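Local coordinates for fiber (Human adenovirus 35, PDB 2QLK), which forms the trimeric head of the viral fibre, the part that attaches the virus to host cells, probably by binding the receptor CD46, at residues A[47-52]-A[60-65]; A[56-61]-A[205-210]; A[141-146]-A[201-206]; A[162-167]-A[179-184]. All coordinates share one frame; numbering follows the deposited sequence.

Contact 1. Residues A[47-52]-A[60-65]; sequences LTLVLV and GYVSLV
Leu47 reaches across to Val62 in the antiparallel beta hairpin formed by strands 45-54 and 57-66 of the fibre knob, a beta-sandwich domain. The two side chains meet at a slant, with Leu47 CD1 3.6 Å from Val62 CG2. Leu47 can reach that far because its CG stands anti to the backbone N (chi1 172°), which sends the branch over the neighbouring strand. Leu49 adopts nearly the same torsions and brings its CD1 to 4.1 Å from Val62 CB, so Val62 is approached by both leucines. Leu64 answers from the other strand, its CD1 lying 4.0 Å from Leu47 CB. These groups share the face turned into the sandwich, where Phe181 and Trp183 of the second sheet cover them. On the reverse face Val50 and Tyr61 form a hydrogen-bonded pair, with Val50 CB 4.2 Å from Tyr61 CB. The Tyr61 ring slants past Val50 CG2 and Thr48 CG2. This face looks toward the second subunit: the hydroxyls of Tyr61 and of that subunit's Tyr130 share a hydrogen bond, and its Tyr207 packs against the ring. Thr48 and Ser63 sit beside each other, with Thr48 CB 3.6 Å from Ser63 OG. Their backbones are joined by two hydrogen bonds; in the shorter one, Thr48 N meets Ser63 O at 2.8 Å with an angle of 167° at the hydrogen.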
loop_
_atom_site.group_PDB
_atom_site.type_symbol
_atom_site.label_atom_id
_atom_site.label_comp_id
_atom_site.label_asym_id
_atom_site.label_seq_id
_atom_site.Cartn_x
_atom_site.Cartn_y
_atom_site.Cartn_z
ATOM N N LEU A 47 7.158 -18.704 -3.942
ATOM C CA LEU A 47 6.494 -17.444 -4.155
ATOM C C LEU A 47 5.028 -17.512 -3.756
ATOM O O LEU A 47 4.279 -18.383 -4.208
ATOM C CB LEU A 47 6.617 -17.064 -5.625
ATOM C CG LEU A 47 5.791 -15.835 -6.029
ATOM C CD1 LEU A 47 6.574 -14.537 -5.657
ATOM C CD2 LEU A 47 5.495 -15.890 -7.551
ATOM N N THR A 48 4.630 -16.603 -2.880
ATOM C CA THR A 48 3.238 -16.496 -2.442
ATOM C C THR A 48 2.718 -15.230 -3.121
ATOM O O THR A 48 3.159 -14.104 -2.828
ATOM C CB THR A 48 3.117 -16.312 -0.918
ATOM O OG1 THR A 48 3.645 -17.469 -0.255
ATOM C CG2 THR A 48 1.648 -16.085 -0.505
ATOM N N LEU A 49 1.790 -15.425 -4.040
ATOM C CA LEU A 49 1.198 -14.338 -4.767
ATOM C C LEU A 49 -0.299 -14.492 -4.636
ATOM O O LEU A 49 -0.827 -15.569 -4.904
ATOM C CB LEU A 49 1.564 -14.432 -6.238
ATOM C CG LEU A 49 0.839 -13.469 -7.174
ATOM C CD1 LEU A 49 1.238 -12.007 -6.886
ATOM C CD2 LEU A 49 1.217 -13.849 -8.591
ATOM N N VAL A 50 -0.968 -13.427 -4.208
ATOM C CA VAL A 50 -2.395 -13.420 -4.076
ATOM C C VAL A 50 -2.941 -12.233 -4.875
ATOM O O VAL A 50 -2.569 -11.086 -4.638
ATOM C CB VAL A 50 -2.776 -13.322 -2.616
ATOM C CG1 VAL A 50 -4.298 -13.509 -2.456
ATOM C CG2 VAL A 50 -2.013 -14.394 -1.826
ATOM N N LEU A 51 -3.804 -12.527 -5.842
ATOM C CA LEU A 51 -4.435 -11.519 -6.681
ATOM C C LEU A 51 -5.946 -11.561 -6.435
ATOM O O LEU A 51 -6.585 -12.606 -6.590
ATOM C CB LEU A 51 -4.145 -11.800 -8.152
ATOM C CG LEU A 51 -2.683 -11.841 -8.586
ATOM C CD1 LEU A 51 -2.572 -12.320 -10.008
ATOM C CD2 LEU A 51 -2.098 -10.412 -8.489
ATOM N N VAL A 52 -6.503 -10.426 -6.025
ATOM C CA VAL A 52 -7.923 -10.312 -5.751
ATOM C C VAL A 52 -8.585 -9.298 -6.688
ATOM O O VAL A 52 -8.139 -8.144 -6.794
ATOM C CB VAL A 52 -8.180 -9.865 -4.296
ATOM C CG1 VAL A 52 -9.662 -9.522 -4.112
ATOM C CG2 VAL A 52 -7.749 -10.951 -3.315
ATOM N N GLY A 60 -3.175 -6.864 -4.991
ATOM C CA GLY A 60 -2.188 -7.917 -4.873
ATOM C C GLY A 60 -1.321 -7.962 -3.636
ATOM O O GLY A 60 -1.135 -6.964 -2.930
ATOM N N TYR A 61 -0.769 -9.147 -3.404
ATOM C CA TYR A 61 0.103 -9.407 -2.274
ATOM C C TYR A 61 1.192 -10.354 -2.752
ATOM O O TYR A 61 0.924 -11.420 -3.339
ATOM C CB TYR A 61 -0.741 -10.004 -1.152
ATOM C CG TYR A 61 -0.035 -10.520 0.062
ATOM C CD1 TYR A 61 0.842 -11.606 -0.032
ATOM C CD2 TYR A 61 -0.309 -10.000 1.314
ATOM C CE1 TYR A 61 1.420 -12.172 1.101
ATOM C CE2 TYR A 61 0.276 -10.551 2.470
ATOM C CZ TYR A 61 1.131 -11.635 2.349
ATOM O OH TYR A 61 1.676 -12.218 3.459
ATOM N N VAL A 62 2.441 -9.992 -2.499
ATOM C CA VAL A 62 3.511 -10.838 -2.946
ATOM C C VAL A 62 4.675 -10.953 -1.964
ATOM O O VAL A 62 5.185 -9.958 -1.455
ATOM C CB VAL A 62 4.008 -10.377 -4.366
ATOM C CG1 VAL A 62 4.665 -8.986 -4.300
ATOM C CG2 VAL A 62 4.987 -11.422 -4.957
ATOM N N SER A 63 5.077 -12.186 -1.683
ATOM C CA SER A 63 6.213 -12.414 -0.797
ATOM C C SER A 63 6.917 -13.636 -1.331
ATOM O O SER A 63 6.302 -14.502 -1.971
ATOM C CB SER A 63 5.807 -12.628 0.675
ATOM O OG SER A 63 5.111 -13.835 0.834
ATOM N N LEU A 64 8.220 -13.684 -1.076
ATOM C CA LEU A 64 9.060 -14.748 -1.559
ATOM C C LEU A 64 9.861 -15.407 -0.451
ATOM O O LEU A 64 10.310 -14.740 0.468
ATOM C CB LEU A 64 10.009 -14.157 -2.613
ATOM C CG LEU A 64 10.978 -15.049 -3.381
ATOM C CD1 LEU A 64 10.221 -16.223 -4.041
ATOM C CD2 LEU A 64 11.652 -14.208 -4.441
ATOM N N VAL A 65 10.018 -16.717 -0.536
ATOM C CA VAL A 65 10.838 -17.480 0.431
ATOM C C VAL A 65 11.843 -18.360 -0.369
ATOM O O VAL A 65 11.476 -19.050 -1.328
ATOM C CB VAL A 65 9.958 -18.387 1.342
ATOM C CG1 VAL A 65 10.867 -19.304 2.213
ATOM C CG2 VAL A 65 9.065 -17.515 2.253
#

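Contact 2. Residues A[56-61]-A[205-210]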
loop_
_atom_site.group_PDB
_atom_site.type_symbol
_atom_site.label_atom_id
_atom_site.label_comp_id
_atom_site.label_asym_id
_atom_site.label_seq_id
_atom_site.Cartn_x
_atom_site.Cartn_y
_atom_site.Cartn_z
ATOM N N GLY A 56 -12.428 -2.347 -10.905
ATOM C CA GLY A 56 -11.471 -2.099 -11.965
ATOM C C GLY A 56 -10.039 -2.319 -11.540
ATOM O O GLY A 56 -9.119 -2.132 -12.343
ATOM N N LEU A 57 -9.854 -2.731 -10.287
ATOM C CA LEU A 57 -8.523 -2.955 -9.725
ATOM C C LEU A 57 -8.252 -4.346 -9.213
ATOM O O LEU A 57 -9.121 -4.977 -8.652
ATOM C CB LEU A 57 -8.317 -2.036 -8.538
ATOM C CG LEU A 57 -7.378 -0.836 -8.595
ATOM C CD1 LEU A 57 -7.380 -0.191 -9.963
ATOM C CD2 LEU A 57 -7.807 0.117 -7.486
ATOM N N VAL A 58 -7.031 -4.819 -9.405
ATOM C CA VAL A 58 -6.645 -6.092 -8.833
ATOM C C VAL A 58 -5.837 -5.694 -7.582
ATOM O O VAL A 58 -4.965 -4.821 -7.656
ATOM C CB VAL A 58 -5.737 -6.904 -9.774
ATOM C CG1 VAL A 58 -5.214 -8.121 -9.053
ATOM C CG2 VAL A 58 -6.511 -7.336 -11.007
ATOM N N ASN A 59 -6.161 -6.287 -6.438
ATOM C CA ASN A 59 -5.441 -6.028 -5.196
ATOM C C ASN A 59 -4.461 -7.175 -5.030
ATOM O O ASN A 59 -4.862 -8.334 -4.944
ATOM C CB ASN A 59 -6.391 -5.977 -3.999
ATOM C CG ASN A 59 -6.965 -4.591 -3.767
ATOM O OD1 ASN A 59 -6.858 -3.703 -4.621
ATOM N ND2 ASN A 59 -7.587 -4.398 -2.611
ATOM N N GLY A 60 -3.175 -6.864 -4.991
ATOM C CA GLY A 60 -2.188 -7.917 -4.873
ATOM C C GLY A 60 -1.321 -7.962 -3.636
ATOM O O GLY A 60 -1.135 -6.964 -2.930
ATOM N N TYR A 61 -0.769 -9.147 -3.404
ATOM C CA TYR A 61 0.103 -9.407 -2.274
ATOM C C TYR A 61 1.192 -10.354 -2.752
ATOM O O TYR A 61 0.924 -11.420 -3.339
ATOM C CB TYR A 61 -0.741 -10.004 -1.152
ATOM C CG TYR A 61 -0.035 -10.520 0.062
ATOM C CD1 TYR A 61 0.842 -11.606 -0.032
ATOM C CD2 TYR A 61 -0.309 -10.000 1.314
ATOM C CE1 TYR A 61 1.420 -12.172 1.101
ATOM C CE2 TYR A 61 0.276 -10.551 2.470
ATOM C CZ TYR A 61 1.131 -11.635 2.349
ATOM O OH TYR A 61 1.676 -12.218 3.459
ATOM N N PHE A 205 0.160 -4.151 -3.668
ATOM C CA PHE A 205 0.040 -3.303 -4.856
ATOM C C PHE A 205 -1.326 -3.474 -5.484
ATOM O O PHE A 205 -2.107 -4.337 -5.071
ATOM C CB PHE A 205 1.098 -3.703 -5.892
ATOM C CG PHE A 205 1.020 -5.162 -6.307
ATOM C CD1 PHE A 205 1.542 -6.160 -5.492
ATOM C CD2 PHE A 205 0.417 -5.530 -7.509
ATOM C CE1 PHE A 205 1.481 -7.495 -5.847
ATOM C CE2 PHE A 205 0.346 -6.863 -7.884
ATOM C CZ PHE A 205 0.884 -7.858 -7.047
ATOM N N SER A 206 -1.619 -2.626 -6.459
ATOM C CA SER A 206 -2.854 -2.744 -7.203
ATOM C C SER A 206 -2.540 -2.360 -8.652
ATOM O O SER A 206 -1.553 -1.644 -8.924
ATOM C CB SER A 206 -3.930 -1.800 -6.674
ATOM O OG SER A 206 -4.153 -1.985 -5.287
ATOM N N TYR A 207 -3.350 -2.874 -9.577
ATOM C CA TYR A 207 -3.237 -2.508 -10.981
ATOM C C TYR A 207 -4.626 -2.597 -11.625
ATOM O O TYR A 207 -5.517 -3.266 -11.127
ATOM C CB TYR A 207 -2.187 -3.353 -11.744
ATOM C CG TYR A 207 -2.383 -4.854 -11.763
ATOM C CD1 TYR A 207 -3.355 -5.453 -12.570
ATOM C CD2 TYR A 207 -1.572 -5.677 -10.985
ATOM C CE1 TYR A 207 -3.506 -6.860 -12.602
ATOM C CE2 TYR A 207 -1.715 -7.079 -11.001
ATOM C CZ TYR A 207 -2.677 -7.663 -11.810
ATOM O OH TYR A 207 -2.778 -9.042 -11.834
ATOM N N ILE A 208 -4.800 -1.854 -12.699
ATOM C CA ILE A 208 -6.048 -1.780 -13.431
ATOM C C ILE A 208 -6.223 -3.068 -14.235
ATOM O O ILE A 208 -5.335 -3.482 -14.988
ATOM C CB ILE A 208 -6.012 -0.570 -14.357
ATOM C CG1 ILE A 208 -5.786 0.682 -13.505
ATOM C CG2 ILE A 208 -7.326 -0.482 -15.184
ATOM C CD1 ILE A 208 -5.535 1.940 -14.316
ATOM N N THR A 209 -7.366 -3.702 -14.043
ATOM C CA THR A 209 -7.639 -4.959 -14.707
ATOM C C THR A 209 -8.279 -4.809 -16.069
ATOM O O THR A 209 -8.883 -3.783 -16.372
ATOM C CB THR A 209 -8.543 -5.849 -13.846
ATOM O OG1 THR A 209 -8.696 -7.116 -14.492
ATOM C CG2 THR A 209 -9.915 -5.213 -13.662
ATOM N N GLU A 210 -8.146 -5.860 -16.877
ATOM C CA GLU A 210 -8.718 -5.906 -18.220
ATOM C C GLU A 210 -10.245 -6.033 -18.154
ATOM O O GLU A 210 -10.914 -6.031 -19.182
ATOM C CB GLU A 210 -8.146 -7.098 -18.994
ATOM C CG GLU A 210 -8.510 -7.120 -20.476
ATOM C CD GLU A 210 -7.766 -6.069 -21.281
ATOM O OE1 GLU A 210 -6.588 -6.304 -21.632
ATOM O OE2 GLU A 210 -8.358 -5.003 -21.558
#
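Tyr207 and Phe205 both have CG set between the backbone N and the carbonyl carbon (chi1 59° and 57°), folding each ring back over the opposing strand, onto Val58 and Gly60 respectively. Val58 CB lies over one face of the Tyr207 ring, 3.8 Å from its centroid, in a CH-pi contact displaced toward the rim. The CG2 branch of Val58 comes closer still, 3.4 Å from Tyr207 CE1, and also touches Thr209 CB, while CG1 lies beside CZ and the hydroxyl, which is hydrogen-bonded to Phe123 O. Gly60 CA makes a second CH-pi contact, over one face of the Phe205 ring toward its rim, 3.9 Å from the centroid. Beneath the rings the strands are joined antiparallel: Gly60 N donates to Phe205 O at 2.7 Å, and Val58 N to Tyr207 O at 2.8 Å with an angle of 167° at the hydrogen. Past the end of the strand pairing, Thr209 N bonds to Gly56 O at 2.9 Å, approaching from above the carbonyl plane. On the face away from the rings, Leu57 CD1 rests 4.0 Å from Ile208 CG1; Leu57 also packs on Val50, and Ile208 on Thr48, of the third subunit. Strand 203-208 is the outermost of its sheet within the chain, next to 57-66, with the Phe205 and Tyr207 rings directed at strands 157-166 and 177-186 of the other.

Contact 3. Residues A[141-146]-A[201-206]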
loop_
_atom_site.group_PDB
_atom_site.type_symbol
_atom_site.label_atom_id
_atom_site.label_comp_id
_atom_site.label_asym_id
_atom_site.label_seq_id
_atom_site.Cartn_x
_atom_site.Cartn_y
_atom_site.Cartn_z
ATOM N N ASN A 141 4.351 1.520 -17.024
ATOM C CA ASN A 141 4.221 0.075 -16.967
ATOM C C ASN A 141 4.944 -0.484 -15.744
ATOM O O ASN A 141 5.120 -1.698 -15.604
ATOM C CB ASN A 141 4.774 -0.546 -18.241
ATOM C CG ASN A 141 3.742 -0.604 -19.340
ATOM O OD1 ASN A 141 3.182 0.418 -19.736
ATOM N ND2 ASN A 141 3.474 -1.805 -19.834
ATOM N N TYR A 142 5.364 0.407 -14.853
ATOM C CA TYR A 142 6.054 -0.017 -13.644
ATOM C C TYR A 142 5.390 0.425 -12.348
ATOM O O TYR A 142 4.791 1.516 -12.273
ATOM C CB TYR A 142 7.483 0.532 -13.632
ATOM C CG TYR A 142 8.431 -0.097 -14.634
ATOM C CD1 TYR A 142 8.993 -1.354 -14.403
ATOM C CD2 TYR A 142 8.779 0.574 -15.808
ATOM C CE1 TYR A 142 9.888 -1.926 -15.324
ATOM C CE2 TYR A 142 9.662 0.017 -16.726
ATOM C CZ TYR A 142 10.217 -1.231 -16.480
ATOM O OH TYR A 142 11.119 -1.765 -17.383
ATOM N N ILE A 143 5.474 -0.456 -11.353
ATOM C CA ILE A 143 5.062 -0.161 -9.992
ATOM C C ILE A 143 6.405 -0.293 -9.243
ATOM O O ILE A 143 7.181 -1.259 -9.471
ATOM C CB ILE A 143 4.049 -1.178 -9.430
ATOM C CG1 ILE A 143 2.698 -0.991 -10.144
ATOM C CG2 ILE A 143 3.873 -0.977 -7.901
ATOM C CD1 ILE A 143 1.634 -2.022 -9.765
ATOM N N HIS A 144 6.724 0.688 -8.400
ATOM C CA HIS A 144 7.989 0.639 -7.641
ATOM C C HIS A 144 7.665 0.844 -6.183
ATOM O O HIS A 144 6.839 1.689 -5.846
ATOM C CB HIS A 144 8.956 1.742 -8.064
ATOM C CG HIS A 144 9.261 1.755 -9.522
ATOM N ND1 HIS A 144 8.695 2.666 -10.390
ATOM C CD2 HIS A 144 10.070 0.969 -10.270
ATOM C CE1 HIS A 144 9.144 2.439 -11.611
ATOM N NE2 HIS A 144 9.979 1.415 -11.567
ATOM N N GLY A 145 8.337 0.091 -5.322
ATOM C CA GLY A 145 8.095 0.184 -3.915
ATOM C C GLY A 145 9.273 -0.372 -3.167
ATOM O O GLY A 145 10.322 -0.700 -3.756
ATOM N N ILE A 146 9.095 -0.477 -1.863
ATOM C CA ILE A 146 10.125 -0.969 -0.970
ATOM C C ILE A 146 9.526 -2.052 -0.090
ATOM O O ILE A 146 8.412 -1.888 0.374
ATOM C CB ILE A 146 10.575 0.171 0.005
ATOM C CG1 ILE A 146 11.278 1.290 -0.771
ATOM C CG2 ILE A 146 11.436 -0.413 1.138
ATOM C CD1 ILE A 146 12.521 0.844 -1.484
ATOM N N SER A 201 9.677 -9.438 2.919
ATOM C CA SER A 201 8.440 -9.068 3.581
ATOM C C SER A 201 7.424 -8.743 2.472
ATOM O O SER A 201 7.777 -8.289 1.377
ATOM C CB SER A 201 8.633 -7.858 4.527
ATOM O OG SER A 201 8.860 -6.636 3.826
ATOM N N PRO A 202 6.138 -8.968 2.754
ATOM C CA PRO A 202 5.027 -8.733 1.830
ATOM C C PRO A 202 4.913 -7.325 1.229
ATOM O O PRO A 202 4.931 -6.318 1.942
ATOM C CB PRO A 202 3.786 -9.082 2.671
ATOM C CG PRO A 202 4.314 -9.922 3.777
ATOM C CD PRO A 202 5.653 -9.338 4.091
ATOM N N PHE A 203 4.783 -7.277 -0.096
ATOM C CA PHE A 203 4.611 -6.019 -0.818
ATOM C C PHE A 203 3.179 -5.995 -1.365
ATOM O O PHE A 203 2.740 -6.947 -2.041
ATOM C CB PHE A 203 5.596 -5.906 -1.982
ATOM C CG PHE A 203 5.469 -4.619 -2.758
ATOM C CD1 PHE A 203 5.759 -3.388 -2.161
ATOM C CD2 PHE A 203 4.976 -4.622 -4.071
ATOM C CE1 PHE A 203 5.542 -2.166 -2.861
ATOM C CE2 PHE A 203 4.762 -3.409 -4.773
ATOM C CZ PHE A 203 5.040 -2.193 -4.166
ATOM N N PHE A 204 2.473 -4.895 -1.090
ATOM C CA PHE A 204 1.104 -4.733 -1.524
ATOM C C PHE A 204 1.019 -3.810 -2.719
ATOM O O PHE A 204 1.694 -2.779 -2.780
ATOM C CB PHE A 204 0.263 -4.159 -0.400
ATOM C CG PHE A 204 0.586 -4.719 0.928
ATOM C CD1 PHE A 204 0.523 -6.069 1.149
ATOM C CD2 PHE A 204 0.950 -3.882 1.973
ATOM C CE1 PHE A 204 0.809 -6.589 2.382
ATOM C CE2 PHE A 204 1.236 -4.399 3.207
ATOM C CZ PHE A 204 1.163 -5.762 3.416
ATOM N N PHE A 205 0.160 -4.151 -3.668
ATOM C CA PHE A 205 0.040 -3.303 -4.856
ATOM C C PHE A 205 -1.326 -3.474 -5.484
ATOM O O PHE A 205 -2.107 -4.337 -5.071
ATOM C CB PHE A 205 1.098 -3.703 -5.892
ATOM C CG PHE A 205 1.020 -5.162 -6.307
ATOM C CD1 PHE A 205 1.542 -6.160 -5.492
ATOM C CD2 PHE A 205 0.417 -5.530 -7.509
ATOM C CE1 PHE A 205 1.481 -7.495 -5.847
ATOM C CE2 PHE A 205 0.346 -6.863 -7.884
ATOM C CZ PHE A 205 0.884 -7.858 -7.047
ATOM N N SER A 206 -1.619 -2.626 -6.459
ATOM C CA SER A 206 -2.854 -2.744 -7.203
ATOM C C SER A 206 -2.540 -2.360 -8.652
ATOM O O SER A 206 -1.553 -1.644 -8.924
ATOM C CB SER A 206 -3.930 -1.800 -6.674
ATOM O OG SER A 206 -4.153 -1.985 -5.287
#
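The Phe203 ring meets Ile143 at its edge: Ile143 CG2 lies near the ring plane, 4.1 Å from Phe203 CE2. Farther round, Gly145 CA comes in obliquely to 3.6 Å from Phe203 CE1, so that ring carbon lies close against bare backbone. The Phe205 ring is placed differently. The carbonyl oxygen of Phe203 lies in plane at its edge, and Ile143 CD1 reaches the base of the side chain, 4.3 Å from Phe205 CB. With CG anti to the backbone N (chi1 -180°), Phe203 extends toward the strand of Ile143 and Gly145, whereas the end of Phe205 swings away from it. Ile143 divides its contacts by branch. CG2 serves Phe203, while the extended CG1-CD1 arm (chi2 175°) slips past to Ser206, its CD1 3.3 Å from Ser206 O. No hydrogen bond joins the two segments, whose strands run nearly antiparallel with axes 8.1 Å apart. Ile143 also packs on Phe204 of the third subunit, placing this region beside a subunit boundary. Strands 142-150 and 203-208 are each outermost in their sheet within the chain, so side chains close this side of the knob's beta sandwich, where the edges of its two sheets meet.

Contact 4. Residues A[162-167]-A[179-184]; sequences ISIMLN and IQFEWN
Gln180 O takes the N-H of Met165 at 2.9 Å, with an angle of 163° at the hydrogen, and also receives a CA-H...O contact from Ile164, whose CA is 3.2 Å away. Glu182 O repeats the pattern at the next hydrogen-bonded pair, accepting from Ser163 N at 2.9 Å and facing Ile162 CA. Each carbonyl thus meets two successive residues of the opposite strand, one through a hydrogen bond and one through a weaker CA-H...O contact. The return bonds, Glu182 N to Ser163 O and Gln180 N to Met165 O, complete the ladder of a beta hairpin made by strands 157-166 and 177-186, the two central strands of one sheet of the knob sandwich. The face of this hairpin turned toward the other sheet is apolar. Ile162 lies alongside Trp183, its CD1 over one face of the indole and 3.4 Å from Trp183 NE1; the methyl gets there because Ile162 CG1 is anti to the backbone N (chi1 173°). Ile164 runs beside Phe181 in the same direction, its CD1 3.6 Å from Phe181 CE1, though set obliquely to that ring. Its other branch turns to Ile179, the two CG2 methyls 4.2 Å apart. Phe203 and Phe205 of strand 203-208 close over Ile164. On the reverse face Met165 and Gln180 stand abreast, CB to CB 4.2 Å, and Glu182 extends outward to hydrogen-bond through OE1 with Gln83 of strand 79-88.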
loop_
_atom_site.group_PDB
_atom_site.type_symbol
_atom_site.label_atom_id
_atom_site.label_comp_id
_atom_site.label_asym_id
_atom_site.label_seq_id
_atom_site.Cartn_x
_atom_site.Cartn_y
_atom_site.Cartn_z
ATOM N N ILE A 162 11.631 -2.915 -4.832
ATOM C CA ILE A 162 10.855 -3.867 -5.596
ATOM C C ILE A 162 10.171 -3.163 -6.744
ATOM O O ILE A 162 9.653 -2.065 -6.592
ATOM C CB ILE A 162 9.785 -4.625 -4.752
ATOM C CG1 ILE A 162 8.919 -5.458 -5.711
ATOM C CG2 ILE A 162 8.895 -3.637 -3.948
ATOM C CD1 ILE A 162 8.225 -6.581 -5.050
ATOM N N SER A 163 10.198 -3.805 -7.901
ATOM C CA SER A 163 9.586 -3.282 -9.096
ATOM C C SER A 163 8.703 -4.331 -9.729
ATOM O O SER A 163 9.055 -5.513 -9.805
ATOM C CB SER A 163 10.645 -2.879 -10.119
ATOM O OG SER A 163 11.268 -1.662 -9.755
ATOM N N ILE A 164 7.532 -3.901 -10.161
ATOM C CA ILE A 164 6.639 -4.810 -10.831
ATOM C C ILE A 164 6.407 -4.216 -12.199
ATOM O O ILE A 164 6.038 -3.055 -12.326
ATOM C CB ILE A 164 5.323 -4.939 -10.088
ATOM C CG1 ILE A 164 5.605 -5.399 -8.653
ATOM C CG2 ILE A 164 4.396 -5.884 -10.867
ATOM C CD1 ILE A 164 4.351 -5.665 -7.826
ATOM N N MET A 165 6.675 -4.999 -13.234
ATOM C CA MET A 165 6.485 -4.509 -14.590
ATOM C C MET A 165 5.314 -5.236 -15.200
ATOM O O MET A 165 5.259 -6.484 -15.196
ATOM C CB MET A 165 7.747 -4.740 -15.417
ATOM C CG MET A 165 7.692 -4.090 -16.788
ATOM S SD MET A 165 9.103 -4.523 -17.825
ATOM C CE MET A 165 8.304 -5.632 -19.045
ATOM N N LEU A 166 4.355 -4.467 -15.713
ATOM C CA LEU A 166 3.160 -5.063 -16.290
ATOM C C LEU A 166 3.220 -5.137 -17.808
ATOM O O LEU A 166 3.539 -4.150 -18.469
ATOM C CB LEU A 166 1.915 -4.276 -15.839
ATOM C CG LEU A 166 1.795 -4.123 -14.311
ATOM C CD1 LEU A 166 0.811 -3.015 -14.010
ATOM C CD2 LEU A 166 1.395 -5.454 -13.638
ATOM N N ASN A 167 2.932 -6.321 -18.356
ATOM C CA ASN A 167 2.945 -6.517 -19.810
ATOM C C ASN A 167 4.236 -5.950 -20.422
ATOM O O ASN A 167 5.330 -6.407 -20.104
ATOM C CB ASN A 167 1.697 -5.857 -20.436
ATOM C CG ASN A 167 0.400 -6.449 -19.909
ATOM O OD1 ASN A 167 0.369 -7.601 -19.453
ATOM N ND2 ASN A 167 -0.679 -5.675 -19.962
ATOM N N ILE A 179 3.575 -10.236 -16.040
ATOM C CA ILE A 179 3.778 -9.641 -14.732
ATOM C C ILE A 179 5.171 -10.113 -14.339
ATOM O O ILE A 179 5.423 -11.327 -14.242
ATOM C CB ILE A 179 2.782 -10.169 -13.697
ATOM C CG1 ILE A 179 1.357 -9.827 -14.126
ATOM C CG2 ILE A 179 3.103 -9.566 -12.312
ATOM C CD1 ILE A 179 0.301 -10.201 -13.089
ATOM N N GLN A 180 6.071 -9.152 -14.163
ATOM C CA GLN A 180 7.445 -9.422 -13.777
ATOM C C GLN A 180 7.747 -8.777 -12.427
ATOM O O GLN A 180 7.503 -7.584 -12.246
ATOM C CB GLN A 180 8.422 -8.857 -14.801
ATOM C CG GLN A 180 9.864 -9.227 -14.493
ATOM C CD GLN A 180 10.859 -8.649 -15.497
ATOM O OE1 GLN A 180 11.277 -7.493 -15.393
ATOM N NE2 GLN A 180 11.237 -9.457 -16.473
ATOM N N PHE A 181 8.296 -9.559 -11.497
ATOM C CA PHE A 181 8.622 -9.039 -10.166
ATOM C C PHE A 181 10.121 -8.981 -10.075
ATOM O O PHE A 181 10.806 -9.902 -10.519
ATOM C CB PHE A 181 8.131 -10.000 -9.060
ATOM C CG PHE A 181 6.633 -10.129 -8.962
ATOM C CD1 PHE A 181 5.870 -9.161 -8.285
ATOM C CD2 PHE A 181 5.979 -11.191 -9.569
ATOM C CE1 PHE A 181 4.464 -9.260 -8.228
ATOM C CE2 PHE A 181 4.574 -11.300 -9.519
ATOM C CZ PHE A 181 3.815 -10.333 -8.852
ATOM N N GLU A 182 10.648 -7.906 -9.507
ATOM C CA GLU A 182 12.074 -7.839 -9.316
ATOM C C GLU A 182 12.428 -7.206 -7.968
ATOM O O GLU A 182 11.929 -6.133 -7.637
ATOM C CB GLU A 182 12.730 -7.080 -10.465
ATOM C CG GLU A 182 14.237 -7.112 -10.386
ATOM C CD GLU A 182 14.899 -6.683 -11.683
ATOM O OE1 GLU A 182 14.849 -7.467 -12.659
ATOM O OE2 GLU A 182 15.458 -5.559 -11.720
ATOM N N TRP A 183 13.243 -7.903 -7.176
ATOM C CA TRP A 183 13.701 -7.401 -5.874
ATOM C C TRP A 183 15.191 -7.109 -6.002
ATOM O O TRP A 183 15.941 -7.901 -6.565
ATOM C CB TRP A 183 13.540 -8.438 -4.773
ATOM C CG TRP A 183 12.126 -8.755 -4.414
ATOM C CD1 TRP A 183 11.411 -8.235 -3.386
ATOM C CD2 TRP A 183 11.275 -9.700 -5.067
ATOM N NE1 TRP A 183 10.148 -8.805 -3.339
ATOM C CE2 TRP A 183 10.040 -9.711 -4.360
ATOM C CE3 TRP A 183 11.432 -10.546 -6.184
ATOM C CZ2 TRP A 183 8.967 -10.538 -4.731
ATOM C CZ3 TRP A 183 10.368 -11.370 -6.547
ATOM C CH2 TRP A 183 9.148 -11.359 -5.821
ATOM N N ASN A 184 15.620 -5.993 -5.441
ATOM C CA ASN A 184 17.002 -5.604 -5.522
ATOM C C ASN A 184 17.532 -5.188 -4.153
ATOM O O ASN A 184 16.958 -4.337 -3.463
ATOM C CB ASN A 184 17.149 -4.445 -6.497
ATOM C CG ASN A 184 18.591 -4.010 -6.662
ATOM O OD1 ASN A 184 19.381 -4.666 -7.359
ATOM N ND2 ASN A 184 18.954 -2.912 -6.010
#

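In the fold
From the N terminus, contact 1 closes first, a tight hairpin between strands 45-54 and 57-66. Contact 2 opens on the same second strand, sharing Gly60 and Tyr61, and closes only near the C terminus, when strand 203-208 joins the sheet after a long excursion. Contact 3 opens within that excursion at 141-146 and ends on strand 203-208 too, sharing Phe205 and Ser206 with contact 2. The hairpin of contact 4 forms and closes inside the spans of both. Contacts 1 and 2 join neighbouring strands of one sheet, contact 4 two strands of the other, and contact 3 spans the two. Between contacts 4 and 2, Ile164 packs against Phe205 and Ile179 against Tyr207.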